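Local coordinates for protein dUTPase (Streptococcus mutans, PDB 3H6X) that probably hydrolyses dUTP to dUMP and diphosphate, as a trimeric, jelly-roll enzyme of the dUTPase family, at residues E8-T11 with D12-D15. Sequence-based numbering, arbitrary orientation.
Sequences ELIT and DYTD
I10 and Y13 close a type I beta turn, in which Y13 N donates a nearly straight hydrogen bond (167°) to I10 O at 3.1 Å. T11 and D12 take the two corners with helical backbone angles; both are exposed, so their polar side chains suit the place. The side chains of I10 and Y13 run next to each other in a common direction. With CG1 between its backbone N and carbonyl carbon (chi1 61°), the isoleucine lays the CG1-CD1 arm along the edge of the tyrosine ring, near the ring plane; CD1 is 3.7 Å from Y13 CD2. A branched apolar chain suits I10, which is buried and touches K53, E96 and H98, while the flat ring of Y13 offers it CH groups along one edge. The same methyl lies 3.9 Å from D12 CB, so the aspartate adds its aliphatic carbon to the apolar side of the bend. L9 works further down the returning chain, against backbone: L9 CD1 packs 3.5 Å from T14 C, and L9 CD2 lies 3.6 Å from D15 O. The forked leucine end thus spreads its two methyls over the backbone of T14 and D15. T11 OG1 is hydrogen-bonded to E96 OE1, and D15 OD1 accepts from N17 N, two residues on, the bond that defines an Asx turn. The turn follows strand 6-9, which pairs antiparallel with strand 52-55; L9 touches V52 there, I10 bonds to G51 through the backbone, and Y13 reaches the loop at A35 and E36.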
loop_
_atom_site.group_PDB
_atom_site.type_symbol
_atom_site.label_atom_id
_atom_site.label_comp_id
_atom_site.label_asym_id
_atom_site.label_seq_id
_atom_site.Cartn_x
_atom_site.Cartn_y
_atom_site.Cartn_z
ATOM N N GLU B 8 -17.162 -14.509 -4.051
ATOM C CA GLU B 8 -18.143 -15.195 -4.884
ATOM C C GLU B 8 -17.938 -14.741 -6.315
ATOM O O GLU B 8 -17.510 -13.616 -6.561
ATOM C CB GLU B 8 -19.560 -14.843 -4.439
ATOM C CG GLU B 8 -19.939 -15.449 -3.072
ATOM C CD GLU B 8 -21.243 -14.907 -2.540
ATOM O OE1 GLU B 8 -21.743 -13.897 -3.077
ATOM O OE2 GLU B 8 -21.765 -15.507 -1.566
ATOM N N LEU B 9 -18.219 -15.621 -7.268
ATOM C CA LEU B 9 -18.256 -15.188 -8.664
ATOM C C LEU B 9 -19.389 -14.193 -8.884
ATOM O O LEU B 9 -20.498 -14.362 -8.343
ATOM C CB LEU B 9 -18.508 -16.389 -9.579
ATOM C CG LEU B 9 -17.403 -17.434 -9.646
ATOM C CD1 LEU B 9 -17.813 -18.600 -10.535
ATOM C CD2 LEU B 9 -16.107 -16.796 -10.160
ATOM N N ILE B 10 -19.138 -13.165 -9.687
ATOM C CA ILE B 10 -20.242 -12.294 -10.091
ATOM C C ILE B 10 -21.074 -13.055 -11.117
ATOM O O ILE B 10 -20.625 -14.054 -11.659
ATOM C CB ILE B 10 -19.749 -10.952 -10.684
ATOM C CG1 ILE B 10 -18.907 -11.192 -11.944
ATOM C CG2 ILE B 10 -18.956 -10.178 -9.646
ATOM C CD1 ILE B 10 -18.557 -9.921 -12.704
ATOM N N THR B 11 -22.296 -12.605 -11.372
ATOM C CA THR B 11 -23.165 -13.353 -12.257
ATOM C C THR B 11 -22.597 -13.514 -13.678
ATOM O O THR B 11 -22.915 -14.482 -14.355
ATOM C CB THR B 11 -24.612 -12.829 -12.220
ATOM O OG1 THR B 11 -24.615 -11.444 -12.517
ATOM C CG2 THR B 11 -25.211 -13.033 -10.842
ATOM N N ASP B 12 -21.733 -12.590 -14.103
ATOM C CA ASP B 12 -21.191 -12.595 -15.460
ATOM C C ASP B 12 -20.156 -13.696 -15.712
ATOM O O ASP B 12 -19.774 -13.942 -16.857
ATOM C CB ASP B 12 -20.547 -11.258 -15.815
ATOM C CG ASP B 12 -21.562 -10.201 -16.201
ATOM O OD1 ASP B 12 -22.738 -10.556 -16.471
ATOM O OD2 ASP B 12 -21.158 -9.020 -16.247
ATOM N N TYR B 13 -19.681 -14.335 -14.647
ATOM C CA TYR B 13 -18.645 -15.366 -14.769
ATOM C C TYR B 13 -19.044 -16.628 -14.023
ATOM O O TYR B 13 -19.684 -16.569 -12.950
ATOM C CB TYR B 13 -17.280 -14.846 -14.282
ATOM C CG TYR B 13 -16.704 -13.756 -15.151
ATOM C CD1 TYR B 13 -15.951 -14.060 -16.292
ATOM C CD2 TYR B 13 -16.943 -12.418 -14.865
ATOM C CE1 TYR B 13 -15.454 -13.059 -17.091
ATOM C CE2 TYR B 13 -16.441 -11.419 -15.670
ATOM C CZ TYR B 13 -15.696 -11.739 -16.777
ATOM O OH TYR B 13 -15.207 -10.739 -17.572
ATOM N N THR B 14 -18.658 -17.776 -14.569
ATOM C CA THR B 14 -19.018 -19.044 -13.965
ATOM C C THR B 14 -17.821 -19.970 -13.725
ATOM O O THR B 14 -17.997 -21.040 -13.148
ATOM C CB THR B 14 -20.054 -19.820 -14.802
ATOM O OG1 THR B 14 -19.540 -20.064 -16.116
ATOM C CG2 THR B 14 -21.351 -19.030 -14.890
ATOM N N ASP B 15 -16.627 -19.568 -14.138
ATOM C CA ASP B 15 -15.436 -20.408 -13.979
ATOM C C ASP B 15 -14.957 -20.381 -12.537
ATOM O O ASP B 15 -14.407 -19.379 -12.078
ATOM C CB ASP B 15 -14.311 -19.942 -14.909
ATOM C CG ASP B 15 -13.104 -20.873 -14.887
ATOM O OD1 ASP B 15 -13.084 -21.806 -14.046
ATOM O OD2 ASP B 15 -12.181 -20.676 -15.715
#